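Local coordinates for peptidase M16 inactive domain family protein (Pseudomonas fluorescens, PDB 3GWB), which belongs to the M16 peptidase family but lacks the HxxEH zinc-binding signature of its active members, so any hydrolase activity is doubtful, at residues N51-A56 against A173-P178; L82-G87 against L99-A104; L271-L276 against S301-M306. All coordinates share one frame; numbering follows the deposited sequence.

Contact 1 (N51-A56 against A173-P178)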
ATOM      1  N   ASN A  51      23.086  18.810  -5.026  1.00 27.15           N
ATOM      2  CA  ASN A  51      24.104  17.833  -5.397  1.00 27.53           C
ATOM      3  C   ASN A  51      23.963  16.500  -4.662  1.00 27.10           C
ATOM      4  O   ASN A  51      24.844  15.641  -4.760  1.00 26.79           O
ATOM      5  CB  ASN A  51      25.490  18.389  -5.096  1.00 30.36           C
ATOM      6  CG  ASN A  51      25.778  18.434  -3.608  1.00 33.36           C
ATOM      7  OD1 ASN A  51      25.066  19.092  -2.842  1.00 35.02           O
ATOM      8  ND2 ASN A  51      26.819  17.725  -3.186  1.00 36.55           N
ATOM      9  N   ALA A  52      22.873  16.324  -3.922  1.00 24.93           N
ATOM     10  CA  ALA A  52      22.670  15.082  -3.185  1.00 23.08           C
ATOM     11  C   ALA A  52      21.313  14.436  -3.469  1.00 22.24           C
ATOM     12  O   ALA A  52      20.462  14.339  -2.586  1.00 21.71           O
ATOM     13  CB  ALA A  52      22.834  15.334  -1.684  1.00 23.47           C
ATOM     14  N   PRO A  53      21.100  13.976  -4.710  1.00 22.00           N
ATOM     15  CA  PRO A  53      19.837  13.336  -5.097  1.00 20.97           C
ATOM     16  C   PRO A  53      19.364  12.344  -4.035  1.00 20.88           C
ATOM     17  O   PRO A  53      20.132  11.482  -3.597  1.00 18.70           O
ATOM     18  CB  PRO A  53      20.192  12.652  -6.413  1.00 22.78           C
ATOM     19  CG  PRO A  53      21.186  13.603  -7.011  1.00 21.31           C
ATOM     20  CD  PRO A  53      22.065  13.951  -5.826  1.00 21.06           C
ATOM     21  N   GLY A  54      18.108  12.484  -3.615  1.00 19.83           N
ATOM     22  CA  GLY A  54      17.553  11.599  -2.606  1.00 16.39           C
ATOM     23  C   GLY A  54      17.637  12.075  -1.159  1.00 15.11           C
ATOM     24  O   GLY A  54      17.034  11.471  -0.275  1.00 13.34           O
ATOM     25  N   VAL A  55      18.370  13.153  -0.892  1.00 13.82           N
ATOM     26  CA  VAL A  55      18.492  13.612   0.489  1.00 12.31           C
ATOM     27  C   VAL A  55      17.145  14.098   1.038  1.00 12.28           C
ATOM     28  O   VAL A  55      16.838  13.897   2.209  1.00 10.25           O
ATOM     29  CB  VAL A  55      19.578  14.721   0.628  1.00 12.89           C
ATOM     30  CG1 VAL A  55      19.127  16.014  -0.041  1.00 11.14           C
ATOM     31  CG2 VAL A  55      19.889  14.952   2.096  1.00 11.71           C
ATOM     32  N   ALA A  56      16.329  14.700   0.181  1.00 12.09           N
ATOM     33  CA  ALA A  56      15.025  15.193   0.610  1.00 13.12           C
ATOM     34  C   ALA A  56      14.127  14.045   1.046  1.00 14.27           C
ATOM     35  O   ALA A  56      13.487  14.096   2.096  1.00 12.14           O
ATOM     36  CB  ALA A  56      14.357  15.972  -0.526  1.00 14.28           C
ATOM     37  N   ALA A 173      21.541   4.429  -6.567  1.00 24.35           N
ATOM     38  CA  ALA A 173      22.520   3.596  -5.869  1.00 24.82           C
ATOM     39  C   ALA A 173      23.851   4.280  -5.588  1.00 24.84           C
ATOM     40  O   ALA A 173      24.538   3.933  -4.628  1.00 25.33           O
ATOM     41  CB  ALA A 173      22.767   2.308  -6.654  1.00 25.87           C
ATOM     42  N   LYS A 174      24.225   5.247  -6.412  1.00 24.21           N
ATOM     43  CA  LYS A 174      25.496   5.928  -6.203  1.00 26.85           C
ATOM     44  C   LYS A 174      25.393   7.157  -5.309  1.00 26.44           C
ATOM     45  O   LYS A 174      26.369   7.540  -4.662  1.00 25.88           O
ATOM     46  CB  LYS A 174      26.116   6.319  -7.549  1.00 28.47           C
ATOM     47  CG  LYS A 174      26.559   5.113  -8.376  1.00 31.67           C
ATOM     48  CD  LYS A 174      27.316   5.508  -9.644  1.00 34.78           C
ATOM     49  CE  LYS A 174      26.411   6.179 -10.667  1.00 36.75           C
ATOM     50  NZ  LYS A 174      27.117   6.376 -11.967  1.00 40.07           N
ATOM     51  N   SER A 175      24.205   7.749  -5.253  1.00 24.52           N
ATOM     52  CA  SER A 175      23.986   8.957  -4.466  1.00 24.55           C
ATOM     53  C   SER A 175      23.533   8.732  -3.019  1.00 23.85           C
ATOM     54  O   SER A 175      23.724   9.604  -2.168  1.00 23.60           O
ATOM     55  CB  SER A 175      22.972   9.848  -5.193  1.00 24.50           C
ATOM     56  OG  SER A 175      22.898  11.133  -4.604  1.00 28.24           O
ATOM     57  N   ILE A 176      22.951   7.570  -2.735  1.00 21.65           N
ATOM     58  CA  ILE A 176      22.451   7.278  -1.390  1.00 21.75           C
ATOM     59  C   ILE A 176      23.497   6.901  -0.337  1.00 22.55           C
ATOM     60  O   ILE A 176      23.486   7.437   0.772  1.00 22.30           O
ATOM     61  CB  ILE A 176      21.360   6.168  -1.436  1.00 21.14           C
ATOM     62  CG1 ILE A 176      20.154   6.659  -2.242  1.00 19.93           C
ATOM     63  CG2 ILE A 176      20.918   5.791  -0.038  1.00 21.26           C
ATOM     64  CD1 ILE A 176      19.520   7.908  -1.690  1.00 22.23           C
ATOM     65  N   PRO A 177      24.418   5.977  -0.665  1.00 23.73           N
ATOM     66  CA  PRO A 177      25.435   5.581   0.315  1.00 23.65           C
ATOM     67  C   PRO A 177      26.178   6.730   0.997  1.00 22.20           C
ATOM     68  O   PRO A 177      26.289   6.758   2.220  1.00 24.21           O
ATOM     69  CB  PRO A 177      26.366   4.685  -0.498  1.00 23.35           C
ATOM     70  CG  PRO A 177      25.439   4.048  -1.472  1.00 25.50           C
ATOM     71  CD  PRO A 177      24.581   5.217  -1.918  1.00 23.88           C
ATOM     72  N   PRO A 178      26.684   7.700   0.218  1.00 22.13           N
ATOM     73  CA  PRO A 178      27.423   8.852   0.748  1.00 21.81           C
ATOM     74  C   PRO A 178      26.684   9.797   1.708  1.00 21.94           C
ATOM     75  O   PRO A 178      27.322  10.445   2.542  1.00 22.20           O
ATOM     76  CB  PRO A 178      27.876   9.581  -0.517  1.00 22.64           C
ATOM     77  CG  PRO A 178      27.966   8.489  -1.528  1.00 23.28           C
ATOM     78  CD  PRO A 178      26.709   7.715  -1.253  1.00 23.20           C
TER
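Ser175 reaches across to the turn that leads into helix 55-62 and donates a hydrogen bond from OG to the carbonyl O of Pro53, 3.0 Å away. The receiving motif is a type II beta turn from Ala52 to Val55, closed by Val55 N to Ala52 O at 2.9 Å. Helix 55-62 probably corresponds to the one that carries the zinc-binding HxxEH signature in active M16 peptidases, a signature this chain does not have. The serine bond lies in the carbonyl plane on a lone pair, with a C=O...OG angle of 123°. A chi1 of -169°, with OG anti to the backbone N, carries the hydroxyl out from its loop and over one face of the Pro53 ring. There OG also sits 3.2 Å from Pro53 CD, and the proline nitrogen beneath it has no hydrogen to offer. Beside the acceptor end of this bond comes Ile176, whose terminal CD1 lies 4.1 Å from Pro53 O and 4.3 Å from Gly54 CA. Gly54, the N-cap residue of helix 55-62, has a phi of 94°, as the third position of a type II turn needs, and it leaves room for that methyl.

Further out, each partner is held in place by an aspartate. Asp172 OD1 takes both Lys174 N and Ser175 N, the first of these making an Asx turn, and so sets the loop that presents the serine. The Ile176 side chain also packs on Met136 and Phe140 of helix 126-143. On the turn side, Asp49 fixes the start of the helix with both carboxylate oxygens, OD2 accepting from Gly54 N and OD1 from Ala56 N.

Contact 2 (L82-G87 against L99-A104)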
ATOM      1  N   LEU A  82      -2.636   7.089  21.630  1.00 17.20           N
ATOM      2  CA  LEU A  82      -3.449   8.298  21.711  1.00 16.98           C
ATOM      3  C   LEU A  82      -4.561   8.315  20.664  1.00 16.22           C
ATOM      4  O   LEU A  82      -5.371   9.245  20.612  1.00 16.97           O
ATOM      5  CB  LEU A  82      -2.551   9.527  21.531  1.00 16.04           C
ATOM      6  CG  LEU A  82      -1.500   9.726  22.630  1.00 18.76           C
ATOM      7  CD1 LEU A  82      -0.545  10.854  22.256  1.00 14.58           C
ATOM      8  CD2 LEU A  82      -2.209  10.033  23.949  1.00 17.23           C
ATOM      9  N   GLY A  83      -4.587   7.284  19.827  1.00 15.84           N
ATOM     10  CA  GLY A  83      -5.602   7.199  18.797  1.00 17.05           C
ATOM     11  C   GLY A  83      -5.291   8.083  17.607  1.00 17.35           C
ATOM     12  O   GLY A  83      -6.182   8.420  16.826  1.00 18.62           O
ATOM     13  N   ALA A  84      -4.022   8.444  17.459  1.00 17.43           N
ATOM     14  CA  ALA A  84      -3.591   9.314  16.365  1.00 17.10           C
ATOM     15  C   ALA A  84      -2.728   8.593  15.337  1.00 17.68           C
ATOM     16  O   ALA A  84      -2.010   7.645  15.668  1.00 18.10           O
ATOM     17  CB  ALA A  84      -2.821  10.513  16.929  1.00 16.02           C
ATOM     18  N   ASP A  85      -2.785   9.059  14.094  1.00 16.27           N
ATOM     19  CA  ASP A  85      -1.983   8.469  13.032  1.00 16.65           C
ATOM     20  C   ASP A  85      -1.028   9.496  12.423  1.00 15.31           C
ATOM     21  O   ASP A  85      -1.410  10.629  12.157  1.00 13.30           O
ATOM     22  CB  ASP A  85      -2.876   7.888  11.938  1.00 22.03           C
ATOM     23  CG  ASP A  85      -2.075   7.253  10.811  1.00 27.86           C
ATOM     24  OD1 ASP A  85      -1.957   7.883   9.735  1.00 31.16           O
ATOM     25  OD2 ASP A  85      -1.549   6.130  11.005  1.00 30.71           O
ATOM     26  N   PHE A  86       0.213   9.082  12.202  1.00 11.63           N
ATOM     27  CA  PHE A  86       1.230   9.956  11.629  1.00 13.14           C
ATOM     28  C   PHE A  86       1.393   9.599  10.163  1.00 13.45           C
ATOM     29  O   PHE A  86       1.360   8.421   9.798  1.00 14.30           O
ATOM     30  CB  PHE A  86       2.571   9.768  12.364  1.00 12.12           C
ATOM     31  CG  PHE A  86       3.720  10.532  11.755  1.00 11.51           C
ATOM     32  CD1 PHE A  86       3.828  11.913  11.918  1.00 12.47           C
ATOM     33  CD2 PHE A  86       4.682   9.869  10.991  1.00 10.66           C
ATOM     34  CE1 PHE A  86       4.879  12.628  11.335  1.00 11.03           C
ATOM     35  CE2 PHE A  86       5.736  10.573  10.401  1.00 11.61           C
ATOM     36  CZ  PHE A  86       5.833  11.955  10.571  1.00 11.28           C
ATOM     37  N   GLY A  87       1.555  10.614   9.324  1.00 12.22           N
ATOM     38  CA  GLY A  87       1.745  10.375   7.903  1.00 13.25           C
ATOM     39  C   GLY A  87       2.894  11.212   7.364  1.00 12.52           C
ATOM     40  O   GLY A  87       3.176  12.289   7.888  1.00 12.91           O
ATOM     41  N   LEU A  99      -0.883  14.516  10.636  1.00 12.67           N
ATOM     42  CA  LEU A  99      -1.383  13.916  11.862  1.00 13.35           C
ATOM     43  C   LEU A  99      -2.905  13.941  11.893  1.00 15.73           C
ATOM     44  O   LEU A  99      -3.520  14.985  11.681  1.00 18.04           O
ATOM     45  CB  LEU A  99      -0.871  14.688  13.078  1.00 13.41           C
ATOM     46  CG  LEU A  99      -1.385  14.213  14.440  1.00 13.39           C
ATOM     47  CD1 LEU A  99      -0.586  12.999  14.876  1.00 13.13           C
ATOM     48  CD2 LEU A  99      -1.235  15.320  15.468  1.00 11.16           C
ATOM     49  N   ARG A 100      -3.512  12.785  12.126  1.00 15.79           N
ATOM     50  CA  ARG A 100      -4.957  12.724  12.264  1.00 15.26           C
ATOM     51  C   ARG A 100      -5.078  12.380  13.740  1.00 15.00           C
ATOM     52  O   ARG A 100      -4.402  11.473  14.221  1.00 11.04           O
ATOM     53  CB  ARG A 100      -5.570  11.627  11.391  1.00 18.88           C
ATOM     54  CG  ARG A 100      -7.064  11.451  11.635  1.00 24.87           C
ATOM     55  CD  ARG A 100      -7.823  10.848  10.441  1.00 30.79           C
ATOM     56  NE  ARG A 100      -7.334   9.530  10.032  1.00 35.54           N
ATOM     57  CZ  ARG A 100      -6.295   9.329   9.222  1.00 38.27           C
ATOM     58  NH1 ARG A 100      -5.624  10.362   8.725  1.00 38.97           N
ATOM     59  NH2 ARG A 100      -5.929   8.092   8.905  1.00 39.57           N
ATOM     60  N   SER A 101      -5.919  13.107  14.465  1.00 14.29           N
ATOM     61  CA  SER A 101      -6.045  12.880  15.898  1.00 14.62           C
ATOM     62  C   SER A 101      -7.440  13.157  16.440  1.00 17.06           C
ATOM     63  O   SER A 101      -8.199  13.938  15.862  1.00 17.72           O
ATOM     64  CB  SER A 101      -5.023  13.770  16.625  1.00 15.40           C
ATOM     65  OG  SER A 101      -5.252  13.850  18.021  1.00 12.14           O
ATOM     66  N   LEU A 102      -7.781  12.493  17.541  1.00 15.27           N
ATOM     67  CA  LEU A 102      -9.057  12.729  18.185  1.00 16.04           C
ATOM     68  C   LEU A 102      -8.935  14.180  18.646  1.00 16.09           C
ATOM     69  O   LEU A 102      -7.831  14.639  18.953  1.00 13.22           O
ATOM     70  CB  LEU A 102      -9.228  11.802  19.389  1.00 15.94           C
ATOM     71  CG  LEU A 102      -9.500  10.332  19.047  1.00 18.87           C
ATOM     72  CD1 LEU A 102      -9.452   9.485  20.307  1.00 19.27           C
ATOM     73  CD2 LEU A 102     -10.866  10.215  18.382  1.00 20.40           C
ATOM     74  N   SER A 103     -10.056  14.895  18.696  1.00 14.84           N
ATOM     75  CA  SER A 103     -10.047  16.302  19.084  1.00 15.87           C
ATOM     76  C   SER A 103     -10.027  16.561  20.590  1.00 15.84           C
ATOM     77  O   SER A 103      -9.656  17.654  21.021  1.00 15.53           O
ATOM     78  CB  SER A 103     -11.242  17.028  18.450  1.00 15.71           C
ATOM     79  OG  SER A 103     -12.475  16.488  18.891  1.00 17.45           O
ATOM     80  N   ALA A 104     -10.423  15.571  21.385  1.00 14.46           N
ATOM     81  CA  ALA A 104     -10.427  15.725  22.839  1.00 15.30           C
ATOM     82  C   ALA A 104      -9.061  16.208  23.337  1.00 15.60           C
ATOM     83  O   ALA A 104      -8.025  15.635  22.991  1.00 17.16           O
ATOM     84  CB  ALA A 104     -10.780  14.408  23.500  1.00 12.69           C
TER
HETATM   85  O   HOH W   1      -5.545  11.069  18.725  1.00 19.39           O
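Asp85 and Arg100 form an antiparallel hydrogen-bonded pair in the beta hairpin of strands 85-90 and 95-102, with Asp85 N to Arg100 O at 2.9 Å and Arg100 N to Asp85 O at 3.0 Å. Phe86 and Leu99 follow as the non-hydrogen-bonded pair. A CA-H...O contact adds to this pairing, Leu99 CA lying 3.3 Å from Asp85 O with an angle of 153° at the hydrogen, and just before the strand Ala84 CA packs close to Arg100 O.

The side chains divide between the faces of the sheet. On one, the Asp85 carboxylate and the Arg100 guanidinium slant past each other, their planes 40° apart. Asp85 OD1 stays 4.1 Å from Arg100 NH2 and well out of the guanidinium plane, so the opposite charges can probably attract only weakly, with no N-H aimed at the oxygen. Arg100 gets there because its chain bends at chi3 (59°). On the other face, Leu99 extends CD1 to 3.9 Å from Ala84 CB, and the same leucine packs on Leu112 and Phe115 of helix 105-120. Strand 85-90 is the outermost of its sheet within this chain, while 95-102 is flanked on its far side by strand 35-42. Leu102 also packs on Pro34 of the second subunit.

Where the strands part, Gly83 ends helix 72-80 in a Schellman motif and turns the chain into the hairpin. A water bridges the gap between the two segments there: it donates to Leu82 O at 2.6 Å and accepts from Leu102 N at 2.9 Å.

Contact 3 (L271-L276 against S301-M306); sequences LGNQIL and SGFTPM
Asn273 does most of the work here, bringing its side chain from helix 266-277 down onto the backbone of strand 299-303. The helix and strand segments run nearly antiparallel, at 165°, with their axes 7.7 Å apart at closest approach.

The polar part of the contact is the Asn273 amide. Its CG, swung anti to the backbone N (chi1 177°), lies 3.6 Å from Ser301 O and equally far from Gly302 CA, so the flat amide group settles against the peptide between those two residues and beside the Ser301 hydroxyl.

Van der Waals contacts make up the rest. Asn273 CB meets the edge of the Phe303 ring, near its plane, 4.1 Å from CD2. Leu276, one helical turn along, sets CG 3.8 Å from Ser301 OG, which a chi1 of 70° holds between the backbone N and the carbonyl carbon, facing the helix. A leucine in place of Asn273 would probably leave the Ser301 hydroxyl and carbonyl facing hydrocarbon, without the polar neighbour they now have.

The strand lies at the margin of the second, five-stranded sheet, next to strand 311-319. From that strand Phe312 meets the ring of Phe303 and also touches Asn273 and Leu276. Leu276 also packs on Phe334 and Tyr337 of helix 323-340, while Ile275, turned from the strand, and Leu271 touch helix 344-356. Helices packed against a mixed sheet are consistent with the alpha/beta fold of M16 domains.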
ATOM      1  N   LEU A 271     -10.769  18.796 -16.881  1.00 12.43           N
ATOM      2  CA  LEU A 271     -11.959  18.178 -17.450  1.00 11.78           C
ATOM      3  C   LEU A 271     -11.642  17.588 -18.827  1.00 11.55           C
ATOM      4  O   LEU A 271     -12.137  16.519 -19.191  1.00  9.87           O
ATOM      5  CB  LEU A 271     -13.080  19.208 -17.567  1.00 14.97           C
ATOM      6  CG  LEU A 271     -14.461  18.631 -17.855  1.00 13.98           C
ATOM      7  CD1 LEU A 271     -15.042  17.997 -16.582  1.00 14.10           C
ATOM      8  CD2 LEU A 271     -15.361  19.747 -18.351  1.00 16.78           C
ATOM      9  N   GLY A 272     -10.799  18.280 -19.581  1.00 10.64           N
ATOM     10  CA  GLY A 272     -10.421  17.785 -20.894  1.00 12.04           C
ATOM     11  C   GLY A 272      -9.641  16.488 -20.756  1.00 13.08           C
ATOM     12  O   GLY A 272      -9.820  15.556 -21.538  1.00 11.59           O
ATOM     13  N   ASN A 273      -8.776  16.423 -19.746  1.00 13.20           N
ATOM     14  CA  ASN A 273      -7.986  15.221 -19.521  1.00 14.72           C
ATOM     15  C   ASN A 273      -8.869  14.086 -19.050  1.00 14.40           C
ATOM     16  O   ASN A 273      -8.655  12.938 -19.420  1.00 13.51           O
ATOM     17  CB  ASN A 273      -6.894  15.456 -18.480  1.00 13.58           C
ATOM     18  CG  ASN A 273      -6.120  14.197 -18.180  1.00 17.00           C
ATOM     19  OD1 ASN A 273      -6.374  13.512 -17.185  1.00 18.78           O
ATOM     20  ND2 ASN A 273      -5.189  13.860 -19.060  1.00 16.75           N
ATOM     21  N   GLN A 274      -9.851  14.408 -18.220  1.00 15.75           N
ATOM     22  CA  GLN A 274     -10.770  13.395 -17.711  1.00 17.57           C
ATOM     23  C   GLN A 274     -11.433  12.659 -18.872  1.00 16.11           C
ATOM     24  O   GLN A 274     -11.508  11.430 -18.875  1.00 15.44           O
ATOM     25  CB  GLN A 274     -11.839  14.044 -16.821  1.00 21.42           C
ATOM     26  CG  GLN A 274     -11.327  14.510 -15.458  1.00 29.27           C
ATOM     27  CD  GLN A 274     -12.371  15.297 -14.667  1.00 32.04           C
ATOM     28  OE1 GLN A 274     -13.534  14.899 -14.588  1.00 35.07           O
ATOM     29  NE2 GLN A 274     -11.952  16.414 -14.070  1.00 34.04           N
ATOM     30  N   ILE A 275     -11.896  13.419 -19.861  1.00 14.97           N
ATOM     31  CA  ILE A 275     -12.560  12.859 -21.039  1.00 15.29           C
ATOM     32  C   ILE A 275     -11.605  12.038 -21.910  1.00 15.31           C
ATOM     33  O   ILE A 275     -11.982  11.013 -22.490  1.00 16.24           O
ATOM     34  CB  ILE A 275     -13.172  13.989 -21.905  1.00 16.43           C
ATOM     35  CG1 ILE A 275     -14.231  14.749 -21.094  1.00 13.21           C
ATOM     36  CG2 ILE A 275     -13.763  13.408 -23.188  1.00 15.05           C
ATOM     37  CD1 ILE A 275     -14.716  16.037 -21.757  1.00 15.35           C
ATOM     38  N   LEU A 276     -10.364  12.496 -22.002  1.00 14.29           N
ATOM     39  CA  LEU A 276      -9.353  11.821 -22.806  1.00 14.73           C
ATOM     40  C   LEU A 276      -8.824  10.522 -22.200  1.00 13.03           C
ATOM     41  O   LEU A 276      -8.790   9.494 -22.873  1.00  9.89           O
ATOM     42  CB  LEU A 276      -8.177  12.768 -23.059  1.00 12.53           C
ATOM     43  CG  LEU A 276      -6.918  12.194 -23.714  1.00 15.28           C
ATOM     44  CD1 LEU A 276      -7.228  11.674 -25.100  1.00 15.90           C
ATOM     45  CD2 LEU A 276      -5.854  13.292 -23.791  1.00 16.26           C
ATOM     46  N   SER A 301      -4.129   9.033 -18.973  1.00 18.11           N
ATOM     47  CA  SER A 301      -3.407  10.253 -19.286  1.00 18.97           C
ATOM     48  C   SER A 301      -3.648  11.207 -18.123  1.00 19.14           C
ATOM     49  O   SER A 301      -4.614  11.045 -17.371  1.00 18.38           O
ATOM     50  CB  SER A 301      -3.930  10.866 -20.588  1.00 17.67           C
ATOM     51  OG  SER A 301      -5.237  11.387 -20.413  1.00 22.01           O
ATOM     52  N   GLY A 302      -2.774  12.193 -17.962  1.00 16.94           N
ATOM     53  CA  GLY A 302      -2.962  13.127 -16.876  1.00 17.89           C
ATOM     54  C   GLY A 302      -1.871  14.157 -16.707  1.00 17.76           C
ATOM     55  O   GLY A 302      -0.729  13.962 -17.127  1.00 16.75           O
ATOM     56  N   PHE A 303      -2.254  15.269 -16.089  1.00 19.08           N
ATOM     57  CA  PHE A 303      -1.360  16.381 -15.795  1.00 19.81           C
ATOM     58  C   PHE A 303      -0.920  16.232 -14.344  1.00 21.32           C
ATOM     59  O   PHE A 303      -1.710  15.824 -13.494  1.00 21.00           O
ATOM     60  CB  PHE A 303      -2.102  17.713 -15.900  1.00 17.63           C
ATOM     61  CG  PHE A 303      -2.395  18.160 -17.297  1.00 19.34           C
ATOM     62  CD1 PHE A 303      -1.460  18.899 -18.012  1.00 18.73           C
ATOM     63  CD2 PHE A 303      -3.623  17.873 -17.889  1.00 18.31           C
ATOM     64  CE1 PHE A 303      -1.742  19.361 -19.297  1.00 19.46           C
ATOM     65  CE2 PHE A 303      -3.919  18.325 -19.167  1.00 19.10           C
ATOM     66  CZ  PHE A 303      -2.972  19.073 -19.878  1.00 21.41           C
ATOM     67  N   THR A 304       0.335  16.561 -14.064  1.00 22.04           N
ATOM     68  CA  THR A 304       0.837  16.539 -12.698  1.00 24.51           C
ATOM     69  C   THR A 304       1.408  17.941 -12.496  1.00 22.95           C
ATOM     70  O   THR A 304       2.624  18.144 -12.511  1.00 24.81           O
ATOM     71  CB  THR A 304       1.951  15.486 -12.479  1.00 25.07           C
ATOM     72  OG1 THR A 304       1.473  14.191 -12.862  1.00 28.14           O
ATOM     73  CG2 THR A 304       2.346  15.438 -11.003  1.00 26.00           C
ATOM     74  N   PRO A 305       0.522  18.938 -12.348  1.00 23.47           N
ATOM     75  CA  PRO A 305       0.903  20.340 -12.148  1.00 22.42           C
ATOM     76  C   PRO A 305       1.741  20.527 -10.889  1.00 22.62           C
ATOM     77  O   PRO A 305       1.375  20.051  -9.814  1.00 24.98           O
ATOM     78  CB  PRO A 305      -0.442  21.054 -12.046  1.00 22.96           C
ATOM     79  CG  PRO A 305      -1.353  20.192 -12.869  1.00 24.82           C
ATOM     80  CD  PRO A 305      -0.943  18.809 -12.433  1.00 23.16           C
HETATM   81  N   MSE A 306       2.862  21.225 -11.025  1.00 21.24           N
HETATM   82  CA  MSE A 306       3.742  21.471  -9.897  1.00 20.41           C
HETATM   83  C   MSE A 306       4.084  22.950  -9.853  1.00 21.15           C
HETATM   84  O   MSE A 306       3.525  23.735 -10.620  1.00 18.62           O
HETATM   85  CB  MSE A 306       5.010  20.633 -10.035  1.00 20.58           C
HETATM   86  CG  MSE A 306       4.744  19.136 -10.085  1.00 22.91           C
HETATM   87 SE   MSE A 306       6.263  18.158 -10.058  1.00 25.88          SE
HETATM   88  CE  MSE A 306       6.554  17.958 -11.772  1.00 23.41           C
TER

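The three contacts lie well apart, with centres 32 or 33 Å from one another, no atoms touching and no helix or strand shared. Contacts 1 and 2 belong to the earlier part of the chain, contact 2 nested within the long loop that contact 1 closes; contact 3 lies in the other sheet, across the chain's centre from both. Chemistry follows place. Contact 1 is the most buried and ties loop to helix start through one side-chain hydrogen bond. Contact 2 pairs two strands of one sheet by backbone bonds, with charged, exposed side chains on one face. Contact 3, partly buried, joins a helix to an edge strand by an amide and its packing neighbours.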